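Long-range contacts in beta-lactamase (Klebsiella pneumoniae, PDB 6KBY), which probably hydrolyses beta-lactam antibiotics to substituted beta-amino acids, as a class C beta-lactamase, and here holds adenosine monophosphate in its pocket: residues N31-S36 and L345-Y350; M245-L250 and A337-I342; M278-P283 and I319-S324. All blocks are in the same frame, centred on the assembly; numbering follows the deposited sequence.

Contact 1 (N31-S36 and L345-Y350)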
loop_
_atom_site.group_PDB
_atom_site.type_symbol
_atom_site.label_atom_id
_atom_site.label_comp_id
_atom_site.label_asym_id
_atom_site.label_seq_id
_atom_site.Cartn_x
_atom_site.Cartn_y
_atom_site.Cartn_z
ATOM N N ASN A 31 -3.674 13.797 -18.697
ATOM C CA ASN A 31 -4.963 14.390 -18.347
ATOM C C ASN A 31 -5.407 14.003 -16.936
ATOM O O ASN A 31 -6.562 13.637 -16.698
ATOM C CB ASN A 31 -6.036 14.078 -19.387
ATOM C CG ASN A 31 -7.186 15.043 -19.320
ATOM O OD1 ASN A 31 -6.994 16.228 -19.052
ATOM N ND2 ASN A 31 -8.393 14.548 -19.562
ATOM N N ILE A 32 -4.473 14.082 -15.994
ATOM C CA ILE A 32 -4.756 13.824 -14.586
ATOM C C ILE A 32 -5.309 15.105 -13.980
ATOM O O ILE A 32 -4.610 16.127 -13.991
ATOM C CB ILE A 32 -3.473 13.431 -13.841
ATOM C CG1 ILE A 32 -2.872 12.150 -14.424
ATOM C CG2 ILE A 32 -3.744 13.295 -12.351
ATOM C CD1 ILE A 32 -1.423 11.939 -14.034
ATOM N N PRO A 33 -6.526 15.111 -13.429
ATOM C CA PRO A 33 -7.078 16.390 -12.950
ATOM C C PRO A 33 -6.365 16.959 -11.741
ATOM O O PRO A 33 -6.154 18.177 -11.679
ATOM C CB PRO A 33 -8.547 16.057 -12.654
ATOM C CG PRO A 33 -8.835 14.868 -13.511
ATOM C CD PRO A 33 -7.560 14.062 -13.493
ATOM N N GLY A 34 -5.997 16.121 -10.779
ATOM C CA GLY A 34 -5.437 16.608 -9.529
ATOM C C GLY A 34 -4.424 15.647 -8.952
ATOM O O GLY A 34 -4.553 14.425 -9.083
ATOM N N MET A 35 -3.405 16.209 -8.302
ATOM C CA MET A 35 -2.411 15.402 -7.611
ATOM C C MET A 35 -1.985 16.084 -6.327
ATOM O O MET A 35 -2.068 17.306 -6.187
ATOM C CB MET A 35 -1.151 15.157 -8.449
ATOM C CG MET A 35 -1.379 14.261 -9.641
ATOM S SD MET A 35 0.108 13.694 -10.484
ATOM C CE MET A 35 0.836 12.597 -9.266
ATOM N N SER A 36 -1.490 15.275 -5.397
ATOM C CA SER A 36 -0.697 15.783 -4.295
ATOM C C SER A 36 0.546 14.918 -4.186
ATOM O O SER A 36 0.466 13.684 -4.277
ATOM C CB SER A 36 -1.472 15.796 -2.978
ATOM O OG SER A 36 -0.676 16.352 -1.950
ATOM N N LEU A 345 -0.108 10.988 -5.082
ATOM C CA LEU A 345 -1.523 10.670 -5.197
ATOM C C LEU A 345 -2.120 11.401 -6.389
ATOM O O LEU A 345 -1.854 12.590 -6.595
ATOM C CB LEU A 345 -2.281 11.084 -3.937
ATOM C CG LEU A 345 -1.704 10.564 -2.621
ATOM C CD1 LEU A 345 -2.581 10.984 -1.460
ATOM C CD2 LEU A 345 -1.536 9.054 -2.657
ATOM N N ALA A 346 -2.943 10.694 -7.159
ATOM C CA ALA A 346 -3.608 11.253 -8.328
ATOM C C ALA A 346 -5.035 10.734 -8.390
ATOM O O ALA A 346 -5.311 9.591 -8.008
ATOM C CB ALA A 346 -2.906 10.838 -9.623
ATOM N N ASN A 347 -5.936 11.569 -8.914
ATOM C CA ASN A 347 -7.316 11.159 -9.175
ATOM C C ASN A 347 -7.549 10.763 -10.633
ATOM O O ASN A 347 -8.617 11.008 -11.220
ATOM C CB ASN A 347 -8.333 12.177 -8.666
ATOM C CG ASN A 347 -8.233 13.515 -9.357
ATOM O OD1 ASN A 347 -7.299 13.761 -10.121
ATOM N ND2 ASN A 347 -9.187 14.404 -9.069
ATOM N N LYS A 348 -6.543 10.126 -11.220
ATOM C CA LYS A 348 -6.697 9.319 -12.418
ATOM C C LYS A 348 -5.698 8.179 -12.302
ATOM O O LYS A 348 -4.597 8.366 -11.773
ATOM C CB LYS A 348 -6.460 10.123 -13.701
ATOM C CG LYS A 348 -6.559 9.287 -14.973
ATOM C CD LYS A 348 -6.548 10.144 -16.221
ATOM C CE LYS A 348 -7.911 10.748 -16.477
ATOM N NZ LYS A 348 -8.895 9.712 -16.914
ATOM N N ASN A 349 -6.102 6.996 -12.748
ATOM C CA ASN A 349 -5.239 5.818 -12.752
ATOM C C ASN A 349 -4.360 5.893 -13.997
ATOM O O ASN A 349 -4.789 5.525 -15.095
ATOM C CB ASN A 349 -6.111 4.567 -12.755
ATOM C CG ASN A 349 -5.314 3.274 -12.739
ATOM O OD1 ASN A 349 -4.104 3.254 -12.971
ATOM N ND2 ASN A 349 -6.005 2.173 -12.479
ATOM N N TYR A 350 -3.131 6.371 -13.833
ATOM C CA TYR A 350 -2.154 6.442 -14.910
ATOM C C TYR A 350 -1.060 5.409 -14.661
ATOM O O TYR A 350 -0.911 4.887 -13.555
ATOM C CB TYR A 350 -1.589 7.865 -15.043
ATOM C CG TYR A 350 -0.734 8.285 -13.871
ATOM C CD1 TYR A 350 -1.301 8.629 -12.647
ATOM C CD2 TYR A 350 0.647 8.325 -13.984
ATOM C CE1 TYR A 350 -0.510 8.997 -11.573
ATOM C CE2 TYR A 350 1.440 8.692 -12.915
ATOM C CZ TYR A 350 0.857 9.025 -11.713
ATOM O OH TYR A 350 1.661 9.380 -10.656
#

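Contact 2 (M245-L250 and A337-I342)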
loop_
_atom_site.group_PDB
_atom_site.type_symbol
_atom_site.label_atom_id
_atom_site.label_comp_id
_atom_site.label_asym_id
_atom_site.label_seq_id
_atom_site.Cartn_x
_atom_site.Cartn_y
_atom_site.Cartn_z
ATOM N N MET A 245 9.906 4.775 8.978
ATOM C CA MET A 245 11.334 5.032 9.113
ATOM C C MET A 245 11.728 5.395 10.538
ATOM O O MET A 245 12.849 5.863 10.766
ATOM C CB MET A 245 11.784 6.099 8.115
ATOM C CG MET A 245 11.577 5.658 6.675
ATOM S SD MET A 245 12.373 6.711 5.444
ATOM C CE MET A 245 11.363 8.182 5.515
ATOM N N GLY A 246 10.839 5.176 11.502
ATOM C CA GLY A 246 11.169 5.389 12.897
ATOM C C GLY A 246 11.415 6.829 13.271
ATOM O O GLY A 246 12.093 7.097 14.267
ATOM N N GLN A 247 10.885 7.774 12.504
ATOM C CA GLN A 247 11.216 9.176 12.707
ATOM C C GLN A 247 10.323 9.875 13.717
ATOM O O GLN A 247 10.634 11.006 14.111
ATOM C CB GLN A 247 11.137 9.930 11.382
ATOM C CG GLN A 247 12.198 9.535 10.383
ATOM C CD GLN A 247 12.084 10.354 9.112
ATOM O OE1 GLN A 247 11.179 10.150 8.311
ATOM N NE2 GLN A 247 12.988 11.304 8.935
ATOM N N LEU A 248 9.236 9.247 14.140
ATOM C CA LEU A 248 8.225 9.897 14.955
ATOM C C LEU A 248 8.149 9.248 16.327
ATOM O O LEU A 248 8.345 8.037 16.474
ATOM C CB LEU A 248 6.856 9.769 14.301
ATOM C CG LEU A 248 6.763 10.254 12.857
ATOM C CD1 LEU A 248 5.364 10.023 12.335
ATOM C CD2 LEU A 248 7.135 11.719 12.767
ATOM N N LYS A 249 7.843 10.067 17.329
ATOM C CA LYS A 249 7.504 9.575 18.661
ATOM C C LYS A 249 6.023 9.228 18.628
ATOM O O LYS A 249 5.154 10.079 18.835
ATOM C CB LYS A 249 7.806 10.634 19.715
ATOM N N LEU A 250 5.732 7.965 18.342
ATOM C CA LEU A 250 4.359 7.506 18.155
ATOM C C LEU A 250 3.551 7.608 19.443
ATOM O O LEU A 250 3.021 6.609 19.932
ATOM C CB LEU A 250 4.359 6.065 17.647
ATOM C CG LEU A 250 3.939 5.805 16.200
ATOM C CD1 LEU A 250 4.247 6.994 15.299
ATOM C CD2 LEU A 250 4.633 4.554 15.690
ATOM N N ALA A 337 17.627 4.232 4.877
ATOM C CA ALA A 337 19.002 4.673 5.108
ATOM C C ALA A 337 19.179 6.155 4.830
ATOM O O ALA A 337 20.068 6.795 5.410
ATOM C CB ALA A 337 19.953 3.892 4.209
ATOM N N LYS A 338 18.371 6.713 3.938
ATOM C CA LYS A 338 18.462 8.114 3.576
ATOM C C LYS A 338 17.367 8.952 4.220
ATOM O O LYS A 338 17.323 10.164 3.992
ATOM C CB LYS A 338 18.426 8.259 2.052
ATOM C CG LYS A 338 19.539 7.501 1.333
ATOM C CD LYS A 338 20.922 7.862 1.863
ATOM C CE LYS A 338 22.005 7.130 1.092
ATOM N NZ LYS A 338 23.352 7.330 1.700
ATOM N N LYS A 339 16.508 8.340 5.031
ATOM C CA LYS A 339 15.357 9.008 5.634
ATOM C C LYS A 339 14.627 9.865 4.608
ATOM O O LYS A 339 14.256 11.019 4.845
ATOM C CB LYS A 339 15.731 9.794 6.889
ATOM C CG LYS A 339 16.463 8.980 7.946
ATOM C CD LYS A 339 15.601 7.918 8.622
ATOM C CE LYS A 339 16.431 7.184 9.669
ATOM N NZ LYS A 339 15.627 6.275 10.529
ATOM N N MET A 340 14.433 9.293 3.432
ATOM C CA MET A 340 13.736 10.010 2.386
ATOM C C MET A 340 12.574 9.172 1.890
ATOM O O MET A 340 12.639 7.938 1.858
ATOM C CB MET A 340 14.651 10.422 1.254
ATOM C CG MET A 340 15.207 9.300 0.470
ATOM S SD MET A 340 16.295 9.928 -0.814
ATOM C CE MET A 340 17.298 11.123 0.039
ATOM N N GLY A 341 11.496 9.849 1.541
ATOM C CA GLY A 341 10.304 9.150 1.109
ATOM C C GLY A 341 9.430 10.063 0.290
ATOM O O GLY A 341 9.539 11.296 0.352
ATOM N N ILE A 342 8.554 9.436 -0.490
ATOM C CA ILE A 342 7.647 10.166 -1.356
ATOM C C ILE A 342 6.298 9.462 -1.395
ATOM O O ILE A 342 6.217 8.226 -1.399
ATOM C CB ILE A 342 8.234 10.359 -2.770
ATOM C CG1 ILE A 342 7.320 11.236 -3.626
ATOM C CG2 ILE A 342 8.511 9.025 -3.448
ATOM C CD1 ILE A 342 7.953 11.645 -4.934
HETATM O O HOH W 1 13.131 12.926 6.482
#

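Contact 3 (M278-P283 and I319-S324). With AMP (adenosine monophosphate), chain B.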
loop_
_atom_site.group_PDB
_atom_site.type_symbol
_atom_site.label_atom_id
_atom_site.label_comp_id
_atom_site.label_asym_id
_atom_site.label_seq_id
_atom_site.Cartn_x
_atom_site.Cartn_y
_atom_site.Cartn_z
ATOM N N MET A 278 3.396 -7.604 2.603
ATOM C CA MET A 278 2.763 -6.679 1.659
ATOM C C MET A 278 3.702 -5.644 1.035
ATOM O O MET A 278 3.666 -5.462 -0.186
ATOM C CB MET A 278 1.479 -6.054 2.216
ATOM C CG MET A 278 0.374 -7.087 2.403
ATOM S SD MET A 278 -0.185 -7.743 0.823
ATOM C CE MET A 278 -0.731 -9.383 1.304
ATOM N N TRP A 279 4.537 -4.959 1.822
ATOM C CA TRP A 279 5.558 -4.104 1.223
ATOM C C TRP A 279 6.460 -4.929 0.313
ATOM O O TRP A 279 6.646 -6.133 0.516
ATOM C CB TRP A 279 6.420 -3.433 2.295
ATOM C CG TRP A 279 5.717 -2.414 3.110
ATOM C CD1 TRP A 279 5.335 -2.534 4.410
ATOM C CD2 TRP A 279 5.329 -1.100 2.693
ATOM N NE1 TRP A 279 4.726 -1.379 4.831
ATOM C CE2 TRP A 279 4.712 -0.482 3.795
ATOM C CE3 TRP A 279 5.441 -0.386 1.493
ATOM C CZ2 TRP A 279 4.211 0.819 3.734
ATOM C CZ3 TRP A 279 4.943 0.909 1.436
ATOM C CH2 TRP A 279 4.330 1.492 2.545
ATOM N N GLU A 280 7.026 -4.263 -0.692
ATOM C CA GLU A 280 7.966 -4.858 -1.626
ATOM C C GLU A 280 9.221 -4.003 -1.620
ATOM O O GLU A 280 9.135 -2.776 -1.506
ATOM C CB GLU A 280 7.359 -4.879 -3.033
ATOM C CG GLU A 280 6.037 -5.632 -3.087
ATOM C CD GLU A 280 5.200 -5.302 -4.312
ATOM O OE1 GLU A 280 5.697 -4.588 -5.215
ATOM O OE2 GLU A 280 4.032 -5.751 -4.366
ATOM N N GLN A 281 10.389 -4.626 -1.752
ATOM C CA GLN A 281 11.616 -3.849 -1.685
ATOM C C GLN A 281 12.644 -4.371 -2.673
ATOM O O GLN A 281 12.575 -5.509 -3.150
ATOM C CB GLN A 281 12.206 -3.817 -0.272
ATOM C CG GLN A 281 12.813 -5.131 0.152
ATOM C CD GLN A 281 13.217 -5.141 1.616
ATOM O OE1 GLN A 281 12.542 -4.556 2.461
ATOM N NE2 GLN A 281 14.321 -5.818 1.923
ATOM N N LEU A 282 13.616 -3.510 -2.955
ATOM C CA LEU A 282 14.768 -3.842 -3.771
ATOM C C LEU A 282 16.005 -3.260 -3.108
ATOM O O LEU A 282 15.915 -2.230 -2.430
ATOM C CB LEU A 282 14.648 -3.241 -5.177
ATOM C CG LEU A 282 13.529 -3.788 -6.063
ATOM C CD1 LEU A 282 12.219 -3.042 -5.816
ATOM C CD2 LEU A 282 13.924 -3.695 -7.523
ATOM N N PRO A 283 17.168 -3.884 -3.290
ATOM C CA PRO A 283 18.399 -3.299 -2.742
ATOM C C PRO A 283 18.646 -1.890 -3.273
ATOM O O PRO A 283 18.361 -1.581 -4.430
ATOM C CB PRO A 283 19.489 -4.272 -3.203
ATOM C CG PRO A 283 18.779 -5.575 -3.337
ATOM C CD PRO A 283 17.393 -5.238 -3.827
ATOM N N ILE A 319 11.945 0.646 -0.439
ATOM C CA ILE A 319 10.690 -0.004 -0.074
ATOM C C ILE A 319 9.563 0.743 -0.767
ATOM O O ILE A 319 9.553 1.981 -0.795
ATOM C CB ILE A 319 10.501 0.005 1.456
ATOM C CG1 ILE A 319 11.723 -0.603 2.151
ATOM C CG2 ILE A 319 9.215 -0.732 1.833
ATOM C CD1 ILE A 319 11.630 -0.613 3.666
ATOM N N ASN A 320 8.617 0.007 -1.351
ATOM C CA ASN A 320 7.610 0.688 -2.153
ATOM C C ASN A 320 6.319 -0.108 -2.253
ATOM O O ASN A 320 6.275 -1.309 -1.964
ATOM C CB ASN A 320 8.147 1.138 -3.527
ATOM C CG ASN A 320 8.365 0.006 -4.558
ATOM O OD1 ASN A 320 8.622 0.329 -5.721
ATOM N ND2 ASN A 320 8.284 -1.268 -4.168
ATOM N N LYS A 321 5.264 0.595 -2.671
ATOM C CA LYS A 321 3.995 -0.046 -2.985
ATOM C C LYS A 321 3.194 0.855 -3.915
ATOM O O LYS A 321 3.082 2.062 -3.681
ATOM C CB LYS A 321 3.181 -0.323 -1.717
ATOM C CG LYS A 321 1.910 -1.140 -1.975
ATOM C CD LYS A 321 2.211 -2.607 -2.294
ATOM C CE LYS A 321 0.977 -3.354 -2.785
ATOM N NZ LYS A 321 0.627 -2.996 -4.182
ATOM N N THR A 322 2.625 0.256 -4.957
ATOM C CA THR A 322 1.670 0.917 -5.832
ATOM C C THR A 322 0.244 0.683 -5.341
ATOM O O THR A 322 -0.059 -0.303 -4.661
ATOM C CB THR A 322 1.784 0.367 -7.255
ATOM O OG1 THR A 322 1.695 -1.060 -7.208
ATOM C CG2 THR A 322 3.101 0.784 -7.915
ATOM N N GLY A 323 -0.648 1.586 -5.739
ATOM C CA GLY A 323 -2.059 1.365 -5.500
ATOM C C GLY A 323 -2.914 2.090 -6.515
ATOM O O GLY A 323 -2.586 3.211 -6.918
ATOM N N SER A 324 -4.013 1.465 -6.933
ATOM C CA SER A 324 -4.895 2.093 -7.906
ATOM C C SER A 324 -6.331 1.688 -7.627
ATOM O O SER A 324 -6.594 0.662 -7.004
ATOM C CB SER A 324 -4.567 1.678 -9.347
ATOM O OG SER A 324 -3.174 1.737 -9.611
HETATM P P AMP B . -4.010 -2.597 -6.117
HETATM O O1P AMP B . -4.276 -1.130 -6.255
HETATM O O2P AMP B . -2.828 -3.185 -6.841
HETATM O "O5'" AMP B . -5.324 -3.422 -6.459
HETATM C "C5'" AMP B . -6.573 -3.045 -5.898
HETATM C "C4'" AMP B . -7.493 -2.448 -6.932
HETATM O "O4'" AMP B . -7.918 -3.476 -7.867
HETATM C "C3'" AMP B . -8.793 -1.872 -6.389
HETATM O "O3'" AMP B . -8.649 -0.557 -5.884
HETATM C "C2'" AMP B . -9.737 -1.983 -7.577
HETATM O "O2'" AMP B . -9.488 -0.947 -8.518
HETATM C "C1'" AMP B . -9.284 -3.308 -8.186
HETATM N N9 AMP B . -10.028 -4.450 -7.622
HETATM C C8 AMP B . -9.514 -5.408 -6.819
HETATM N N7 AMP B . -10.462 -6.320 -6.475
HETATM C C5 AMP B . -11.612 -5.937 -7.067
HETATM C C6 AMP B . -12.998 -6.450 -7.120
HETATM N N6 AMP B . -13.348 -7.575 -6.452
HETATM N N1 AMP B . -13.901 -5.755 -7.851
HETATM C C2 AMP B . -13.563 -4.632 -8.516
HETATM N N3 AMP B . -12.320 -4.110 -8.512
HETATM C C4 AMP B . -11.321 -4.707 -7.820
HETATM O O HOH W 2 8.086 -3.496 -6.090
HETATM O O HOH W 3 4.725 -1.908 -5.622
HETATM O O HOH W 4 2.600 -4.025 -5.916
#

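Contact 1 (N31-S36 and L345-Y350)
M35 and S36 pair antiparallel with A346 and L345. M35 with A346 is a non-hydrogen-bonded pair, and S36 with L345 is the hydrogen-bonded one. L345 N meets S36 O at 2.9 Å and S36 N meets L345 O at 3.0 Å. N347 N donates to G34 O at 3.2 Å, and its side-chain OD1 accepts from G34 N at 2.8 Å. The amide can fold back onto G34 because N347 CG sits between the backbone N and the carbonyl carbon (chi1 63°). N347 ND2 is held by L52 O, so both ends of this buried amide have partners.

I32 packs over Y350. Its CD1 lies on one face of the ring, 3.8 Å from the centroid, as a CH-pi contact. I32 CG2 and M35 CG both touch A346 CB. The M35 chain bends at chi3, and CE comes to 3.6 Å from Y350 OH. K348 lays its CE against N31 O, and its NZ goes on to a salt bridge with D213.

M35 and Y350 pack on helix 11-30, while S36 and L345 reach F67 on the other face of the sheet. The antiparallel pair joins the first strand, 34-41, to the last, 340-346.

Contact 2 (M245-L250 and A337-I342)
M245 and K339 are the nearest residues of the two backbones, with CA atoms 6.6 Å apart, and no strand pairing joins the segments. The loop residues M245 to Q247 follow helix 234-244. G246, with positive phi, ends that helix in a Schellman motif. K339 and M340 form a G1 beta bulge facing V335, where strand 340-346 begins.

K339 NZ hydrogen-bonds M245 O at 2.8 Å, in the carbonyl plane and with a C=O...N angle of 159°. The K339 side chain turns at chi2 (-69°) and then runs extended to the carbonyl. The Q247 and K339 side chains run alongside one another, heading opposite ways, with Q247 NE2 3.7 Å from K339 CB. A water accepts from Q247 NE2 at 2.9 Å and donates to K339 O at 2.8 Å.

M245 points toward the strand. Its SD lies 3.8 Å from K339 CA and its CE 3.8 Å from K339 C, so the thioether packs on the backbone of the bulge. The same side chain touches T40 of strand 34-41.

This packing, away from the AMP pocket, joins a helix C-terminus closed by a Schellman motif to a G1 bulge at the start of a sheet strand.

Contact 3 (M278-P283 and I319-S324)
N320 N donates to E280 O at 2.8 Å, nearly in line with the carbonyl (C=O...N angle 173°). This is the stronger bond of an antiparallel hydrogen-bonded pair. The return bond from E280 N to N320 O is weak, and N320 ND2 adds a weak bond to the same E280 O. A chi1 of 73° tucks the N320 amide back between its own N and C, which leaves ND2 near E280 O. N320 OD1 is held by Y331 and N295.

The E280 carboxylate meets the other strand mainly through water. One water donates to OE1 and accepts from N320 ND2. Another donates to E280 OE2 at 2.7 Å and accepts from K321 NZ at 2.8 Å. E280 OE2 and K321 NZ lie 4.4 Å apart, beyond a salt bridge, with this water between them. E280 OE2 also forms a salt bridge with R154.

K321 NZ also bonds T322 O at 2.8 Å and Y156 OH. K321, T322 and G323 read K-T-G, consistent with the active-site motif of class C beta-lactamases. G323 and S324 line the AMP pocket. S324 N binds AMP O1P at 2.7 Å and S324 O accepts from AMP O3' at 2.6 Å. S71 N and Y156 OH also hydrogen-bond AMP.

The W279 side chain lies roughly perpendicular to that of I319, and its CE3 is 3.8 Å from I319 CG2. K321 CB lies by W279 CZ3.

Strand 328-335 flanks 317-325, and strand 273-275 flanks 280-283. M278, W279 and K321 pack on helix 72-86.

Overall arrangement
From the N terminus, helix 11-30 leads into 31-36, whose partner 345-350 comes more than 300 residues later. Contact 1 thus closes a very long loop that sets the first and last strands of the chain side by side in one sheet. Within it, contact 2 closes a shorter loop between 245-250 and 337-342. Contact 3 lies within that loop in turn, so the three nest and none cross. Contacts 1 and 2 both use strand 340-346, with centres 25 Å apart. Contact 3 joins strands 280-283 and 317-325 of the same sheet, and the far end of 317-325 lines the AMP pocket. N349 of contact 1 packs on S324 of contact 3.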